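Local atomic coordinates of viral protein F93 (Sulfolobus turreted icosahedral virus, PDB entry 2CO5), a protein that probably binds DNA as a winged-helix protein inside virus-infected cells, its two subunits joined by a disulfide bond. Residues B[15-28]-B[67-81]. Sequence-based numbering, arbitrary orientation. Where two conformers were deposited one is given.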
# COMPACT_ATOMS: atom_id res chain seq x y z
N LEU B 15 -2.51 -11.36 4.52
CA LEU B 15 -3.90 -11.81 4.33
C LEU B 15 -4.09 -12.65 3.06
O LEU B 15 -4.87 -13.59 3.05
CB LEU B 15 -4.85 -10.60 4.29
CG LEU B 15 -5.49 -10.16 5.62
CD1 LEU B 15 -4.59 -10.44 6.79
CD2 LEU B 15 -5.91 -8.69 5.58
N LYS B 16 -3.37 -12.29 2.00
CA LYS B 16 -3.47 -13.00 0.73
C LYS B 16 -2.92 -14.42 0.85
O LYS B 16 -3.47 -15.36 0.27
CB LYS B 16 -2.76 -12.23 -0.38
CG LYS B 16 -2.81 -12.86 -1.79
CD LYS B 16 -4.21 -13.01 -2.31
CE LYS B 16 -4.22 -13.56 -3.74
NZ LYS B 16 -5.58 -14.00 -4.14
N VAL B 17 -1.82 -14.57 1.60
CA VAL B 17 -1.20 -15.88 1.83
C VAL B 17 -2.12 -16.80 2.65
O VAL B 17 -2.17 -18.00 2.41
CB VAL B 17 0.20 -15.74 2.48
CG1 VAL B 17 0.67 -17.06 3.11
CG2 VAL B 17 1.21 -15.27 1.44
N LEU B 18 -2.84 -16.22 3.61
CA LEU B 18 -3.88 -16.95 4.34
C LEU B 18 -5.02 -17.42 3.43
O LEU B 18 -5.35 -18.60 3.43
CB LEU B 18 -4.44 -16.09 5.49
CG LEU B 18 -3.78 -16.32 6.85
CD1 LEU B 18 -4.28 -17.63 7.44
CD2 LEU B 18 -2.26 -16.32 6.73
N VAL B 19 -5.59 -16.50 2.66
CA VAL B 19 -6.65 -16.83 1.69
C VAL B 19 -6.20 -17.89 0.68
O VAL B 19 -6.94 -18.83 0.37
CB VAL B 19 -7.14 -15.58 0.94
CG1 VAL B 19 -8.03 -15.95 -0.25
CG2 VAL B 19 -7.86 -14.64 1.88
N ILE B 20 -4.99 -17.73 0.17
CA ILE B 20 -4.34 -18.70 -0.72
C ILE B 20 -4.31 -20.11 -0.11
O ILE B 20 -4.49 -21.10 -0.82
CB ILE B 20 -2.89 -18.26 -1.05
CG1 ILE B 20 -2.87 -17.32 -2.26
CG2 ILE B 20 -2.00 -19.45 -1.33
CD1 ILE B 20 -1.50 -16.68 -2.53
N ASN B 21 -4.06 -20.19 1.19
CA ASN B 21 -3.96 -21.46 1.91
C ASN B 21 -5.26 -21.84 2.61
O ASN B 21 -5.25 -22.53 3.62
CB ASN B 21 -2.80 -21.40 2.92
CG ASN B 21 -1.44 -21.42 2.24
OD1 ASN B 21 -0.96 -22.48 1.84
ND2 ASN B 21 -0.81 -20.25 2.11
N GLY B 22 -6.39 -21.39 2.05
CA GLY B 22 -7.71 -21.72 2.58
C GLY B 22 -8.00 -21.19 3.97
O GLY B 22 -8.63 -21.88 4.77
N SER B 23 -7.53 -19.97 4.25
CA SER B 23 -7.77 -19.29 5.54
C SER B 23 -7.17 -20.00 6.76
O SER B 23 -7.57 -19.73 7.90
CB SER B 23 -9.27 -19.02 5.75
OG SER B 23 -9.74 -18.02 4.85
N ARG B 24 -6.21 -20.89 6.54
CA ARG B 24 -5.58 -21.64 7.63
C ARG B 24 -4.13 -21.97 7.28
O ARG B 24 -3.87 -22.60 6.26
CB ARG B 24 -6.35 -22.93 7.91
CG ARG B 24 -5.85 -23.73 9.12
CD ARG B 24 -6.46 -25.13 9.10
NE ARG B 24 -6.15 -25.92 10.29
CZ ARG B 24 -4.98 -26.52 10.54
NH1 ARG B 24 -3.96 -26.40 9.70
NH2 ARG B 24 -4.83 -27.22 11.66
N LEU B 25 -3.21 -21.55 8.13
CA LEU B 25 -1.79 -21.79 7.90
C LEU B 25 -1.04 -21.82 9.22
O LEU B 25 -1.30 -21.00 10.11
CB LEU B 25 -1.22 -20.72 6.98
CG LEU B 25 0.24 -20.87 6.53
CD1 LEU B 25 0.42 -22.04 5.57
CD2 LEU B 25 0.74 -19.57 5.91
N GLU B 26 -0.11 -22.76 9.34
CA GLU B 26 0.76 -22.81 10.51
C GLU B 26 1.63 -21.57 10.49
O GLU B 26 2.12 -21.17 9.44
CB GLU B 26 1.64 -24.07 10.49
CG GLU B 26 0.89 -25.35 10.78
CD GLU B 26 1.73 -26.61 10.58
OE1 GLU B 26 2.95 -26.48 10.35
OE2 GLU B 26 1.16 -27.72 10.67
N LYS B 27 1.79 -20.96 11.66
CA LYS B 27 2.55 -19.72 11.82
C LYS B 27 3.99 -19.84 11.32
O LYS B 27 4.52 -18.92 10.70
CB LYS B 27 2.53 -19.30 13.29
CG LYS B 27 3.02 -17.89 13.60
CD LYS B 27 3.08 -17.72 15.12
CE LYS B 27 3.48 -16.32 15.54
NZ LYS B 27 3.24 -16.10 17.00
N LYS B 28 4.62 -20.99 11.58
CA LYS B 28 6.03 -21.21 11.22
C LYS B 28 6.30 -21.25 9.71
O LYS B 28 7.45 -21.24 9.28
CB LYS B 28 6.56 -22.49 11.87
CG LYS B 28 5.90 -23.80 11.42
CD LYS B 28 6.35 -24.96 12.30
CE LYS B 28 5.71 -26.27 11.88
NZ LYS B 28 6.36 -27.45 12.55
N ASP B 67 2.16 -29.39 16.98
CA ASP B 67 3.20 -29.09 15.98
C ASP B 67 3.04 -27.65 15.49
O ASP B 67 2.67 -27.40 14.34
CB ASP B 67 3.20 -30.10 14.82
CG ASP B 67 1.81 -30.63 14.48
OD1 ASP B 67 1.35 -31.58 15.16
OD2 ASP B 67 1.19 -30.11 13.52
N GLY B 68 3.31 -26.71 16.39
CA GLY B 68 3.31 -25.28 16.08
C GLY B 68 1.95 -24.62 16.18
O GLY B 68 0.91 -25.28 16.14
N LYS B 69 1.96 -23.29 16.32
CA LYS B 69 0.73 -22.50 16.36
C LYS B 69 0.12 -22.45 14.96
O LYS B 69 0.84 -22.47 13.96
CB LYS B 69 1.02 -21.09 16.87
CG LYS B 69 1.75 -21.03 18.21
CD LYS B 69 1.95 -19.60 18.69
CE LYS B 69 2.94 -19.53 19.84
NZ LYS B 69 3.13 -18.14 20.34
N VAL B 70 -1.21 -22.40 14.90
CA VAL B 70 -1.92 -22.30 13.63
C VAL B 70 -2.64 -20.96 13.54
O VAL B 70 -3.33 -20.55 14.47
CB VAL B 70 -2.97 -23.42 13.46
CG1 VAL B 70 -3.75 -23.21 12.16
CG2 VAL B 70 -2.31 -24.79 13.47
N LEU B 71 -2.45 -20.29 12.40
CA LEU B 71 -3.16 -19.05 12.11
C LEU B 71 -4.44 -19.36 11.33
O LEU B 71 -4.47 -20.25 10.48
CB LEU B 71 -2.28 -18.08 11.30
CG LEU B 71 -1.05 -17.51 12.02
CD1 LEU B 71 -0.23 -16.64 11.08
CD2 LEU B 71 -1.48 -16.72 13.28
N PHE B 72 -5.50 -18.63 11.67
CA PHE B 72 -6.77 -18.71 10.97
C PHE B 72 -7.20 -17.31 10.57
O PHE B 72 -7.02 -16.36 11.35
CB PHE B 72 -7.85 -19.30 11.88
CG PHE B 72 -7.60 -20.73 12.27
CD1 PHE B 72 -6.85 -21.03 13.39
CD2 PHE B 72 -8.15 -21.77 11.53
CE1 PHE B 72 -6.61 -22.35 13.76
CE2 PHE B 72 -7.93 -23.09 11.90
CZ PHE B 72 -7.15 -23.37 13.02
N LEU B 73 -7.77 -17.19 9.37
CA LEU B 73 -8.39 -15.95 8.93
C LEU B 73 -9.86 -15.96 9.36
O LEU B 73 -10.60 -16.86 9.01
CB LEU B 73 -8.28 -15.83 7.40
CG LEU B 73 -8.59 -14.47 6.77
CD1 LEU B 73 -7.60 -13.42 7.24
CD2 LEU B 73 -8.57 -14.58 5.26
N THR B 74 -10.27 -14.96 10.13
CA THR B 74 -11.64 -14.85 10.61
C THR B 74 -12.55 -14.25 9.54
O THR B 74 -12.08 -13.76 8.51
CB THR B 74 -11.72 -13.94 11.85
OG1 THR B 74 -11.37 -12.59 11.48
CG2 THR B 74 -10.79 -14.45 12.95
N GLU B 75 -13.86 -14.27 9.81
CA GLU B 75 -14.84 -13.62 8.94
C GLU B 75 -14.52 -12.14 8.81
O GLU B 75 -14.58 -11.58 7.72
CB GLU B 75 -16.25 -13.78 9.50
CG GLU B 75 -16.77 -15.21 9.50
CD GLU B 75 -18.05 -15.35 10.29
OE1 GLU B 75 -18.74 -14.32 10.51
OE2 GLU B 75 -18.38 -16.48 10.70
N LYS B 76 -14.17 -11.51 9.94
CA LYS B 76 -13.74 -10.11 9.95
C LYS B 76 -12.53 -9.90 9.03
O LYS B 76 -12.46 -8.91 8.30
CB LYS B 76 -13.41 -9.66 11.38
CG LYS B 76 -12.95 -8.20 11.51
CD LYS B 76 -12.63 -7.83 12.96
CE LYS B 76 -12.05 -6.42 13.06
NZ LYS B 76 -11.96 -5.91 14.46
N GLY B 77 -11.60 -10.85 9.07
CA GLY B 77 -10.38 -10.78 8.27
C GLY B 77 -10.60 -11.00 6.79
O GLY B 77 -9.94 -10.37 5.97
N MET B 78 -11.51 -11.90 6.45
CA MET B 78 -11.87 -12.13 5.05
C MET B 78 -12.50 -10.87 4.47
O MET B 78 -12.19 -10.48 3.34
CB MET B 78 -12.84 -13.31 4.92
CG MET B 78 -13.24 -13.67 3.49
SD MET B 78 -11.89 -14.15 2.37
CE MET B 78 -12.81 -14.44 0.86
N LYS B 79 -13.38 -10.23 5.24
CA LYS B 79 -13.99 -8.96 4.84
C LYS B 79 -12.94 -7.86 4.66
O LYS B 79 -13.05 -7.06 3.74
CB LYS B 79 -15.06 -8.52 5.85
CG LYS B 79 -15.89 -7.32 5.40
CD LYS B 79 -17.06 -7.06 6.33
CE LYS B 79 -17.88 -5.86 5.87
NZ LYS B 79 -19.08 -5.64 6.72
N GLU B 80 -11.94 -7.83 5.53
CA GLU B 80 -10.84 -6.86 5.41
C GLU B 80 -9.98 -7.14 4.19
O GLU B 80 -9.56 -6.20 3.51
CB GLU B 80 -9.96 -6.87 6.67
CG GLU B 80 -8.80 -5.86 6.65
CD GLU B 80 -9.27 -4.41 6.66
OE1 GLU B 80 -10.19 -4.08 7.43
OE2 GLU B 80 -8.71 -3.60 5.89
N PHE B 81 -9.72 -8.41 3.92
CA PHE B 81 -8.96 -8.80 2.73
C PHE B 81 -9.66 -8.34 1.46
O PHE B 81 -9.03 -7.80 0.55
CB PHE B 81 -8.75 -10.32 2.69
CG PHE B 81 -8.25 -10.82 1.36
CD1 PHE B 81 -6.94 -10.60 0.97
CD2 PHE B 81 -9.10 -11.49 0.48
CE1 PHE B 81 -6.47 -11.05 -0.26
CE2 PHE B 81 -8.64 -11.94 -0.75
CZ PHE B 81 -7.33 -11.72 -1.13
O HOH W 1 3.31 -23.02 13.48
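V19 packs against both L73 and F81, and this is the tight end of the contact. Its CG2 methyl lies over one face of the F81 ring, 3.8 Å from the ring centroid in a CH-pi contact, and also presses on L73 CD2 at a snug 3.5 Å. With CG anti to its backbone N (chi1 167°), F81 leans back against helix 15-20, where L15 CB meets F81 CD1, and K16 CD, on a bent chain, lies 3.6 Å from F81 CZ. L18 sits above the backbone of 71-73. A Schellman motif at G22 then ends the helix, and the chain turns into strand 24-26, antiparallel to 70-73. Four backbone bonds zip them together: L73 N to S23 O, a reciprocal pair between L25 and L71, and K27 N to K69 O.

The sheet face carrying R24, E26, V70 and F72 is looser. R24, extended from CG to NE, runs beside F72 with guanidinium and ring planes 88° apart, while V70 CG1 covers the guanidinium 3.9 Å above its plane. Towards D67 two like charges lie close, E26 OE2 3.7 Å from D67 OD2. A water bridges K28 N and K69 O. On the side of L71, K27 NZ lies near K69 NZ and is salt-bridged to E62.

Strand 70-73 is the middle strand of the winged-helix sheet, between 24-26 and 60-63, with L71 packed on helix 44-56, and helix 9-20 packs against both helix 75-92 and helix 30-38.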